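Local atomic coordinates of proton-dependent oligopeptide transporter family protein (Xanthomonas campestris, PDB entry 6EI3), a protein that probably couples the uptake of short peptides across the bacterial membrane to proton movement, as in other POT family transporters of the major facilitator superfamily. Residues Gly375-Asp389 with Ser470-Phe484. Sequence-based numbering, arbitrary orientation.
Sequences GVAWIAVGAIQVAMD and SEAAFLMFFFAAFAF. With 78M ((2S)-2,3-dihydroxypropyl(7Z)-pentadec-7-enoate), chain F; 78M ((2S)-2,3-dihydroxypropyl(7Z)-pentadec-7-enoate), chain C; 78M ((2S)-2,3-dihydroxypropyl(7Z)-pentadec-7-enoate), chain Q; 78M ((2S)-2,3-dihydroxypropyl(7Z)-pentadec-7-enoate), chain P.
F484 and F477 lie across the two glycines of 375-389, and their faces receive CH-pi contacts from the glycine alpha carbons. G375 CA sits over the F484 face, 4.2 Å from the ring centroid, and G382 CA repeats this one heptad on over F477. The missing side chains let both rings lie against the backbone. The axes of 375-389 and 471-484 approach to 7.8 Å, at a crossing angle of -165°. V386 CG2 meets the F477 edge, while the acyl chain of a bound monoacylglycerol (78M, chain P) lies over its opposite face. A third CH-pi contact sets F479 CB above the six-membered ring of W378, and A480 CB fills in between W378 CB and I379 CD1.

M476 is a knob in the hole formed by W378, V381, G382 and Q385. With its chain extended beyond CG (chi2 157°), M476 SD reaches 3.6 Å from Q385 CB, and CE lies alongside V381 CG1.

Polar contacts gather at one end. S470 OG donates to D389 OD2 (2.8 Å) and, as N-cap, accepts from A473 N. Within 375-389, Q385, bent at chi2 (61°), bonds through NE2 to D389 OD1 one turn on (3.0 Å), so both carboxylate oxygens are held, each from above the carboxylate plane.

The paired parts of helices 363-389 and 471-495 run antiparallel. Lipid chains line their outer side; W313 and Q316 of helix 312-317 cover W378, V381 and M476, helix 400-424 packs on A377 and V381, and helix 281-306 on F479 and A483.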
ATOM      1  N   GLY A 375       2.099  11.651  11.884  1.00 25.94           N
ATOM      2  CA  GLY A 375       2.946  12.843  11.961  1.00 26.16           C
ATOM      3  C   GLY A 375       3.669  12.913  13.299  1.00 29.93           C
ATOM      4  O   GLY A 375       4.878  13.148  13.343  1.00 30.21           O
ATOM      5  N   VAL A 376       2.946  12.632  14.395  1.00 26.22           N
ATOM      6  CA  VAL A 376       3.489  12.610  15.768  1.00 27.11           C
ATOM      7  C   VAL A 376       4.578  11.525  15.889  1.00 30.71           C
ATOM      8  O   VAL A 376       5.611  11.774  16.504  1.00 31.59           O
ATOM      9  CB  VAL A 376       2.360  12.480  16.841  1.00 31.93           C
ATOM     10  CG1 VAL A 376       2.925  12.470  18.270  1.00 32.42           C
ATOM     11  CG2 VAL A 376       1.339  13.606  16.696  1.00 32.35           C
ATOM     12  N   ALA A 377       4.373  10.355  15.245  1.00 26.75           N
ATOM     13  CA  ALA A 377       5.331   9.242  15.217  1.00 25.58           C
ATOM     14  C   ALA A 377       6.641   9.719  14.602  1.00 30.76           C
ATOM     15  O   ALA A 377       7.714   9.414  15.120  1.00 30.91           O
ATOM     16  CB  ALA A 377       4.772   8.084  14.399  1.00 25.07           C
ATOM     17  N   TRP A 378       6.545  10.510  13.520  1.00 27.28           N
ATOM     18  CA  TRP A 378       7.712  11.030  12.818  1.00 27.06           C
ATOM     19  C   TRP A 378       8.385  12.185  13.582  1.00 32.13           C
ATOM     20  O   TRP A 378       9.586  12.366  13.409  1.00 31.13           O
ATOM     21  CB  TRP A 378       7.363  11.351  11.362  1.00 25.20           C
ATOM     22  CG  TRP A 378       7.368  10.088  10.540  1.00 25.18           C
ATOM     23  CD1 TRP A 378       6.469   9.062  10.607  1.00 27.50           C
ATOM     24  CD2 TRP A 378       8.422   9.642   9.671  1.00 24.52           C
ATOM     25  NE1 TRP A 378       6.882   8.016   9.812  1.00 26.90           N
ATOM     26  CE2 TRP A 378       8.061   8.363   9.196  1.00 28.09           C
ATOM     27  CE3 TRP A 378       9.635  10.206   9.243  1.00 25.81           C
ATOM     28  CZ2 TRP A 378       8.839   7.661   8.272  1.00 26.56           C
ATOM     29  CZ3 TRP A 378      10.408   9.512   8.321  1.00 26.88           C
ATOM     30  CH2 TRP A 378      10.030   8.234   7.878  1.00 26.68           C
ATOM     31  N   ILE A 379       7.661  12.881  14.508  1.00 29.94           N
ATOM     32  CA  ILE A 379       8.299  13.872  15.395  1.00 31.07           C
ATOM     33  C   ILE A 379       9.224  13.069  16.355  1.00 34.95           C
ATOM     34  O   ILE A 379      10.375  13.455  16.560  1.00 35.12           O
ATOM     35  CB  ILE A 379       7.300  14.794  16.173  1.00 34.44           C
ATOM     36  CG1 ILE A 379       6.541  15.784  15.237  1.00 34.74           C
ATOM     37  CG2 ILE A 379       8.003  15.545  17.355  1.00 34.38           C
ATOM     38  CD1 ILE A 379       7.427  16.909  14.531  1.00 40.25           C
ATOM     39  N   ALA A 380       8.717  11.936  16.891  1.00 31.24           N
ATOM     40  CA  ALA A 380       9.456  11.031  17.766  1.00 31.71           C
ATOM     41  C   ALA A 380      10.677  10.422  17.050  1.00 33.54           C
ATOM     42  O   ALA A 380      11.756  10.446  17.634  1.00 31.29           O
ATOM     43  CB  ALA A 380       8.545   9.936  18.285  1.00 32.24           C
ATOM     44  N   VAL A 381      10.531   9.931  15.782  1.00 30.36           N
ATOM     45  CA  VAL A 381      11.666   9.375  14.994  1.00 30.99           C
ATOM     46  C   VAL A 381      12.770  10.427  14.788  1.00 33.68           C
ATOM     47  O   VAL A 381      13.959  10.099  14.878  1.00 33.21           O
ATOM     48  CB  VAL A 381      11.275   8.722  13.629  1.00 36.03           C
ATOM     49  CG1 VAL A 381      12.481   8.038  12.971  1.00 36.27           C
ATOM     50  CG2 VAL A 381      10.181   7.699  13.819  1.00 35.93           C
ATOM     51  N   GLY A 382      12.357  11.652  14.467  1.00 29.28           N
ATOM     52  CA  GLY A 382      13.264  12.765  14.232  1.00 30.26           C
ATOM     53  C   GLY A 382      14.007  13.177  15.491  1.00 34.05           C
ATOM     54  O   GLY A 382      15.218  13.421  15.443  1.00 33.32           O
ATOM     55  N   ALA A 383      13.282  13.227  16.633  1.00 30.57           N
ATOM     56  CA  ALA A 383      13.843  13.577  17.945  1.00 31.93           C
ATOM     57  C   ALA A 383      14.862  12.510  18.387  1.00 33.44           C
ATOM     58  O   ALA A 383      15.899  12.843  18.959  1.00 33.36           O
ATOM     59  CB  ALA A 383      12.727  13.729  18.971  1.00 33.23           C
ATOM     60  N   ILE A 384      14.604  11.238  18.043  1.00 29.27           N
ATOM     61  CA  ILE A 384      15.531  10.152  18.323  1.00 28.03           C
ATOM     62  C   ILE A 384      16.801  10.360  17.480  1.00 32.48           C
ATOM     63  O   ILE A 384      17.915  10.277  18.011  1.00 32.54           O
ATOM     64  CB  ILE A 384      14.867   8.782  18.099  1.00 29.20           C
ATOM     65  CG1 ILE A 384      13.898   8.459  19.260  1.00 28.90           C
ATOM     66  CG2 ILE A 384      15.926   7.675  17.910  1.00 29.51           C
ATOM     67  CD1 ILE A 384      12.746   7.503  18.852  1.00 32.05           C
ATOM     68  N   GLN A 385      16.624  10.699  16.191  1.00 28.18           N
ATOM     69  CA  GLN A 385      17.738  10.959  15.287  1.00 28.52           C
ATOM     70  C   GLN A 385      18.589  12.119  15.773  1.00 33.91           C
ATOM     71  O   GLN A 385      19.798  12.001  15.716  1.00 32.81           O
ATOM     72  CB  GLN A 385      17.251  11.233  13.850  1.00 29.54           C
ATOM     73  CG  GLN A 385      18.361  11.171  12.786  1.00 33.64           C
ATOM     74  CD  GLN A 385      19.033   9.816  12.711  1.00 43.78           C
ATOM     75  OE1 GLN A 385      18.377   8.779  12.638  1.00 34.56           O
ATOM     76  NE2 GLN A 385      20.362   9.794  12.774  1.00 33.95           N
ATOM     77  N   VAL A 386      17.963  13.229  16.237  1.00 33.55           N
ATOM     78  CA  VAL A 386      18.669  14.429  16.737  1.00 35.72           C
ATOM     79  C   VAL A 386      19.535  14.064  17.963  1.00 39.57           C
ATOM     80  O   VAL A 386      20.650  14.563  18.067  1.00 40.72           O
ATOM     81  CB  VAL A 386      17.707  15.628  16.993  1.00 39.96           C
ATOM     82  CG1 VAL A 386      18.397  16.761  17.748  1.00 41.17           C
ATOM     83  CG2 VAL A 386      17.114  16.147  15.688  1.00 39.25           C
ATOM     84  N   ALA A 387      19.035  13.170  18.852  1.00 34.56           N
ATOM     85  CA  ALA A 387      19.792  12.693  20.018  1.00 35.37           C
ATOM     86  C   ALA A 387      20.992  11.875  19.530  1.00 38.23           C
ATOM     87  O   ALA A 387      22.104  12.103  19.996  1.00 39.16           O
ATOM     88  CB  ALA A 387      18.906  11.856  20.933  1.00 35.64           C
ATOM     89  N   MET A 388      20.790  11.024  18.512  1.00 34.58           N
ATOM     90  CA  MET A 388      21.845  10.199  17.897  1.00 35.21           C
ATOM     91  C   MET A 388      22.906  11.086  17.221  1.00 41.03           C
ATOM     92  O   MET A 388      24.100  10.878  17.440  1.00 41.44           O
ATOM     93  CB  MET A 388      21.249   9.205  16.876  1.00 36.51           C
ATOM     94  CG  MET A 388      20.591   7.968  17.500  1.00 39.98           C
ATOM     95  SD  MET A 388      19.488   7.082  16.342  1.00 44.06           S
ATOM     96  CE  MET A 388      20.662   6.323  15.287  1.00 41.29           C
ATOM     97  N   ASP A 389      22.470  12.092  16.434  1.00 37.05           N
ATOM     98  CA  ASP A 389      23.363  13.018  15.735  1.00 38.55           C
ATOM     99  C   ASP A 389      24.261  13.823  16.701  1.00 44.46           C
ATOM    100  O   ASP A 389      25.393  14.140  16.349  1.00 45.68           O
ATOM    101  CB  ASP A 389      22.570  13.942  14.785  1.00 39.97           C
ATOM    102  CG  ASP A 389      21.810  13.226  13.666  1.00 48.56           C
ATOM    103  OD1 ASP A 389      22.228  12.113  13.271  1.00 49.02           O
ATOM    104  OD2 ASP A 389      20.814  13.790  13.171  1.00 53.91           O
ATOM    105  N   SER A 470      21.137  16.424  10.372  1.00 45.36           N
ATOM    106  CA  SER A 470      21.655  15.477   9.391  1.00 43.51           C
ATOM    107  C   SER A 470      20.561  15.334   8.312  1.00 44.59           C
ATOM    108  O   SER A 470      19.435  15.789   8.528  1.00 43.26           O
ATOM    109  CB  SER A 470      21.927  14.125  10.043  1.00 45.44           C
ATOM    110  OG  SER A 470      20.732  13.463  10.441  1.00 52.20           O
ATOM    111  N   GLU A 471      20.892  14.718   7.162  1.00 41.02           N
ATOM    112  CA  GLU A 471      19.955  14.471   6.063  1.00 39.98           C
ATOM    113  C   GLU A 471      18.783  13.592   6.556  1.00 40.33           C
ATOM    114  O   GLU A 471      17.622  13.910   6.285  1.00 39.34           O
ATOM    115  CB  GLU A 471      20.690  13.822   4.881  1.00 41.35           C
ATOM    116  CG  GLU A 471      19.961  13.938   3.558  1.00 49.56           C
ATOM    117  CD  GLU A 471      20.740  13.399   2.375  1.00 58.94           C
ATOM    118  OE1 GLU A 471      20.328  12.356   1.824  1.00 43.17           O
ATOM    119  OE2 GLU A 471      21.755  14.021   1.990  1.00 56.94           O
ATOM    120  N   ALA A 472      19.087  12.526   7.318  1.00 34.88           N
ATOM    121  CA  ALA A 472      18.073  11.641   7.893  1.00 33.15           C
ATOM    122  C   ALA A 472      17.111  12.442   8.806  1.00 35.47           C
ATOM    123  O   ALA A 472      15.911  12.376   8.585  1.00 34.26           O
ATOM    124  CB  ALA A 472      18.732  10.506   8.665  1.00 33.45           C
ATOM    125  N   ALA A 473      17.646  13.252   9.757  1.00 31.87           N
ATOM    126  CA  ALA A 473      16.862  14.065  10.700  1.00 31.21           C
ATOM    127  C   ALA A 473      16.006  15.103   9.982  1.00 34.25           C
ATOM    128  O   ALA A 473      14.840  15.270  10.338  1.00 32.55           O
ATOM    129  CB  ALA A 473      17.771  14.730  11.735  1.00 32.50           C
ATOM    130  N   PHE A 474      16.561  15.763   8.940  1.00 32.34           N
ATOM    131  CA  PHE A 474      15.816  16.731   8.133  1.00 33.31           C
ATOM    132  C   PHE A 474      14.600  16.039   7.469  1.00 34.87           C
ATOM    133  O   PHE A 474      13.494  16.559   7.540  1.00 34.64           O
ATOM    134  CB  PHE A 474      16.724  17.352   7.060  1.00 37.01           C
ATOM    135  CG  PHE A 474      16.028  18.359   6.173  1.00 40.74           C
ATOM    136  CD1 PHE A 474      15.951  19.697   6.540  1.00 45.03           C
ATOM    137  CD2 PHE A 474      15.431  17.965   4.975  1.00 43.42           C
ATOM    138  CE1 PHE A 474      15.295  20.624   5.726  1.00 47.43           C
ATOM    139  CE2 PHE A 474      14.774  18.892   4.164  1.00 46.67           C
ATOM    140  CZ  PHE A 474      14.703  20.212   4.548  1.00 46.41           C
ATOM    141  N   LEU A 475      14.829  14.894   6.802  1.00 30.28           N
ATOM    142  CA  LEU A 475      13.807  14.100   6.118  1.00 29.52           C
ATOM    143  C   LEU A 475      12.723  13.620   7.072  1.00 31.47           C
ATOM    144  O   LEU A 475      11.557  13.643   6.706  1.00 30.58           O
ATOM    145  CB  LEU A 475      14.430  12.907   5.368  1.00 29.34           C
ATOM    146  CG  LEU A 475      15.059  13.206   4.005  1.00 36.94           C
ATOM    147  CD1 LEU A 475      15.914  12.013   3.538  1.00 37.43           C
ATOM    148  CD2 LEU A 475      13.991  13.524   2.950  1.00 38.64           C
ATOM    149  N   MET A 476      13.102  13.228   8.304  1.00 27.42           N
ATOM    150  CA  MET A 476      12.146  12.773   9.312  1.00 26.28           C
ATOM    151  C   MET A 476      11.188  13.891   9.707  1.00 31.65           C
ATOM    152  O   MET A 476       9.970  13.692   9.670  1.00 30.66           O
ATOM    153  CB  MET A 476      12.851  12.155  10.518  1.00 27.58           C
ATOM    154  CG  MET A 476      13.501  10.837  10.194  1.00 29.58           C
ATOM    155  SD  MET A 476      14.817  10.474  11.355  1.00 32.96           S
ATOM    156  CE  MET A 476      15.441   8.931  10.628  1.00 29.75           C
ATOM    157  N   PHE A 477      11.727  15.089   9.963  1.00 30.10           N
ATOM    158  CA  PHE A 477      10.922  16.279  10.295  1.00 30.06           C
ATOM    159  C   PHE A 477      10.089  16.748   9.116  1.00 33.74           C
ATOM    160  O   PHE A 477       8.951  17.157   9.310  1.00 33.42           O
ATOM    161  CB  PHE A 477      11.796  17.400  10.869  1.00 31.80           C
ATOM    162  CG  PHE A 477      12.289  17.069  12.262  1.00 32.26           C
ATOM    163  CD1 PHE A 477      11.406  16.626  13.247  1.00 32.43           C
ATOM    164  CD2 PHE A 477      13.626  17.230  12.600  1.00 33.54           C
ATOM    165  CE1 PHE A 477      11.853  16.336  14.532  1.00 33.11           C
ATOM    166  CE2 PHE A 477      14.077  16.918  13.884  1.00 36.00           C
ATOM    167  CZ  PHE A 477      13.190  16.466  14.841  1.00 33.20           C
ATOM    168  N   PHE A 478      10.620  16.608   7.895  1.00 31.52           N
ATOM    169  CA  PHE A 478       9.888  16.916   6.665  1.00 32.07           C
ATOM    170  C   PHE A 478       8.636  16.015   6.555  1.00 33.42           C
ATOM    171  O   PHE A 478       7.549  16.522   6.284  1.00 33.35           O
ATOM    172  CB  PHE A 478      10.780  16.741   5.420  1.00 34.44           C
ATOM    173  CG  PHE A 478       9.979  16.785   4.136  1.00 37.25           C
ATOM    174  CD1 PHE A 478       9.552  17.998   3.605  1.00 41.81           C
ATOM    175  CD2 PHE A 478       9.621  15.610   3.478  1.00 38.57           C
ATOM    176  CE1 PHE A 478       8.779  18.033   2.436  1.00 43.82           C
ATOM    177  CE2 PHE A 478       8.863  15.647   2.303  1.00 42.08           C
ATOM    178  CZ  PHE A 478       8.425  16.854   1.803  1.00 41.79           C
ATOM    179  N   PHE A 479       8.795  14.683   6.736  1.00 27.39           N
ATOM    180  CA  PHE A 479       7.647  13.784   6.644  1.00 25.61           C
ATOM    181  C   PHE A 479       6.599  14.045   7.723  1.00 29.76           C
ATOM    182  O   PHE A 479       5.414  13.986   7.398  1.00 29.89           O
ATOM    183  CB  PHE A 479       8.064  12.312   6.586  1.00 25.62           C
ATOM    184  CG  PHE A 479       8.564  11.993   5.192  1.00 26.49           C
ATOM    185  CD1 PHE A 479       7.675  11.870   4.128  1.00 28.94           C
ATOM    186  CD2 PHE A 479       9.920  11.786   4.950  1.00 27.55           C
ATOM    187  CE1 PHE A 479       8.138  11.576   2.842  1.00 29.86           C
ATOM    188  CE2 PHE A 479      10.380  11.474   3.667  1.00 29.94           C
ATOM    189  CZ  PHE A 479       9.489  11.383   2.620  1.00 28.33           C
ATOM    190  N   ALA A 480       7.019  14.400   8.967  1.00 26.91           N
ATOM    191  CA  ALA A 480       6.114  14.786  10.062  1.00 27.53           C
ATOM    192  C   ALA A 480       5.275  16.000   9.649  1.00 32.98           C
ATOM    193  O   ALA A 480       4.054  15.984   9.826  1.00 32.70           O
ATOM    194  CB  ALA A 480       6.914  15.139  11.305  1.00 28.71           C
ATOM    195  N   ALA A 481       5.930  17.036   9.079  1.00 31.01           N
ATOM    196  CA  ALA A 481       5.272  18.269   8.613  1.00 32.52           C
ATOM    197  C   ALA A 481       4.281  17.963   7.477  1.00 35.22           C
ATOM    198  O   ALA A 481       3.183  18.510   7.474  1.00 34.47           O
ATOM    199  CB  ALA A 481       6.312  19.280   8.141  1.00 33.84           C
ATOM    200  N   PHE A 482       4.688  17.090   6.530  1.00 30.49           N
ATOM    201  CA  PHE A 482       3.900  16.643   5.381  1.00 29.89           C
ATOM    202  C   PHE A 482       2.626  15.924   5.865  1.00 33.03           C
ATOM    203  O   PHE A 482       1.551  16.195   5.336  1.00 33.27           O
ATOM    204  CB  PHE A 482       4.761  15.740   4.465  1.00 30.35           C
ATOM    205  CG  PHE A 482       4.144  15.184   3.196  1.00 31.04           C
ATOM    206  CD1 PHE A 482       3.305  15.966   2.403  1.00 33.42           C
ATOM    207  CD2 PHE A 482       4.435  13.889   2.771  1.00 32.43           C
ATOM    208  CE1 PHE A 482       2.766  15.462   1.213  1.00 34.44           C
ATOM    209  CE2 PHE A 482       3.908  13.389   1.571  1.00 34.40           C
ATOM    210  CZ  PHE A 482       3.079  14.178   0.799  1.00 32.60           C
ATOM    211  N   ALA A 483       2.735  15.085   6.914  1.00 28.73           N
ATOM    212  CA  ALA A 483       1.580  14.393   7.493  1.00 28.38           C
ATOM    213  C   ALA A 483       0.653  15.381   8.203  1.00 33.57           C
ATOM    214  O   ALA A 483      -0.564  15.264   8.077  1.00 33.54           O
ATOM    215  CB  ALA A 483       2.024  13.321   8.465  1.00 27.53           C
ATOM    216  N   PHE A 484       1.217  16.352   8.943  1.00 31.28           N
ATOM    217  CA  PHE A 484       0.408  17.372   9.639  1.00 31.92           C
ATOM    218  C   PHE A 484      -0.380  18.219   8.646  1.00 36.40           C
ATOM    219  O   PHE A 484      -1.560  18.500   8.890  1.00 36.41           O
ATOM    220  CB  PHE A 484       1.281  18.243  10.557  1.00 34.02           C
ATOM    221  CG  PHE A 484       1.833  17.503  11.759  1.00 34.75           C
ATOM    222  CD1 PHE A 484       1.030  16.630  12.491  1.00 36.33           C
ATOM    223  CD2 PHE A 484       3.123  17.759  12.220  1.00 37.44           C
ATOM    224  CE1 PHE A 484       1.530  15.965  13.620  1.00 37.64           C
ATOM    225  CE2 PHE A 484       3.623  17.100  13.354  1.00 40.22           C
ATOM    226  CZ  PHE A 484       2.827  16.198  14.040  1.00 37.67           C
TER
HETATM  227  O21 78M F 605      18.874  10.907  25.613  1.00 91.69           O
HETATM  228  C20 78M F 605      18.045  11.506  24.627  1.00 90.09           C
HETATM  229  C18 78M F 605      16.702  11.876  25.213  1.00 89.53           C
HETATM  230  O19 78M F 605      16.009  10.707  25.657  1.00 89.14           O
HETATM  231  C17 78M F 605      15.850  12.709  24.279  1.00 88.30           C
HETATM  232  O2  78M F 605      15.241  11.867  23.268  1.00 85.21           O
HETATM  233  C1  78M F 605      13.945  11.556  23.412  1.00 84.15           C
HETATM  234  O1  78M F 605      13.338  11.669  24.447  1.00 88.10           O
HETATM  235  C2  78M F 605      13.351  11.070  22.120  1.00 78.33           C
HETATM  236  C3  78M F 605      11.895  10.626  22.241  1.00 74.24           C
HETATM  237  C4  78M F 605      10.946  11.404  21.346  1.00 71.25           C
HETATM  238  C5  78M F 605      10.181  12.528  22.027  1.00 69.73           C
HETATM  239  C6  78M F 605       9.372  13.388  21.053  1.00 68.18           C
HETATM  240  C7  78M F 605       7.898  13.350  21.298  1.00 67.48           C
HETATM  241  C8  78M F 605       7.035  12.490  20.784  1.00 66.83           C
HETATM  242  C9  78M F 605       5.555  12.449  21.026  1.00 67.28           C
HETATM  243  C10 78M F 605       5.172  12.080  22.465  1.00 69.39           C
HETATM  244  C11 78M F 605       3.775  12.528  22.876  1.00 71.76           C
HETATM  245  C12 78M F 605       2.655  11.569  22.502  1.00 71.98           C
HETATM  246  C13 78M F 605       1.267  12.167  22.640  1.00 73.28           C
HETATM  247  C15 78M F 605      -1.227  11.821  22.498  1.00 75.61           C
HETATM  248  C14 78M F 605       0.140  11.186  22.375  1.00 73.81           C
HETATM  249  O21 78M C 602     -15.266  19.067  14.006  1.00 98.34           O
HETATM  250  C20 78M C 602     -14.689  19.494  12.778  1.00 97.54           C
HETATM  251  C18 78M C 602     -13.287  20.017  12.991  1.00 96.85           C
HETATM  252  O19 78M C 602     -13.323  21.159  13.853  1.00 99.14           O
HETATM  253  C17 78M C 602     -12.595  20.379  11.698  1.00 95.67           C
HETATM  254  O2  78M C 602     -11.250  20.741  12.096  1.00 93.58           O
HETATM  255  C1  78M C 602     -10.258  20.602  11.208  1.00 88.61           C
HETATM  256  O1  78M C 602     -10.408  20.188  10.089  1.00 88.48           O
HETATM  257  C2  78M C 602      -8.946  21.047  11.787  1.00 83.99           C
HETATM  258  C3  78M C 602      -7.747  20.215  11.354  1.00 77.84           C
HETATM  259  C4  78M C 602      -7.720  18.819  11.964  1.00 72.76           C
HETATM  260  C5  78M C 602      -6.491  18.496  12.806  1.00 68.93           C
HETATM  261  C6  78M C 602      -5.195  18.351  12.011  1.00 66.05           C
HETATM  262  C7  78M C 602      -4.020  17.984  12.863  1.00 65.60           C
HETATM  263  C8  78M C 602      -2.995  18.751  13.209  1.00 67.92           C
HETATM  264  C9  78M C 602      -2.769  20.194  12.857  1.00 71.48           C
HETATM  265  C10 78M C 602      -1.726  20.382  11.762  1.00 72.11           C
HETATM  266  C11 78M C 602      -1.555  21.828  11.311  1.00 73.32           C
HETATM  267  C12 78M C 602      -0.549  22.032  10.179  1.00 73.55           C
HETATM  268  C13 78M C 602       0.917  22.073  10.606  1.00 72.12           C
HETATM  269  C15 78M C 602       3.338  21.974   9.888  1.00 68.87           C
HETATM  270  C14 78M C 602       1.901  22.143   9.450  1.00 70.27           C
HETATM  271  C8  78M Q 616      14.775  17.362  19.179  1.00 71.81           C
HETATM  272  C9  78M Q 616      13.310  17.457  19.460  1.00 73.55           C
HETATM  273  C10 78M Q 616      12.520  18.078  18.307  1.00 74.74           C
HETATM  274  C11 78M Q 616      11.051  18.318  18.628  1.00 75.84           C
HETATM  275  C12 78M Q 616      10.318  19.202  17.629  1.00 76.66           C
HETATM  276  C13 78M Q 616       8.901  19.571  18.047  1.00 78.05           C
HETATM  277  C15 78M Q 616       6.763  20.798  17.487  1.00 80.07           C
HETATM  278  C14 78M Q 616       8.154  20.422  17.030  1.00 79.09           C
HETATM  279  C8  78M P 615      15.086  20.467  15.963  1.00 82.91           C
HETATM  280  C9  78M P 615      13.669  20.936  15.866  1.00 83.30           C
HETATM  281  C10 78M P 615      13.079  20.750  14.469  1.00 82.34           C
HETATM  282  C11 78M P 615      11.571  20.935  14.415  1.00 82.32           C
HETATM  283  C12 78M P 615      10.946  20.687  13.052  1.00 81.68           C
HETATM  284  C13 78M P 615       9.443  20.457  13.108  1.00 82.41           C
HETATM  285  C15 78M P 615       7.299  19.968  11.854  1.00 81.90           C
HETATM  286  C14 78M P 615       8.776  20.294  11.752  1.00 82.14           C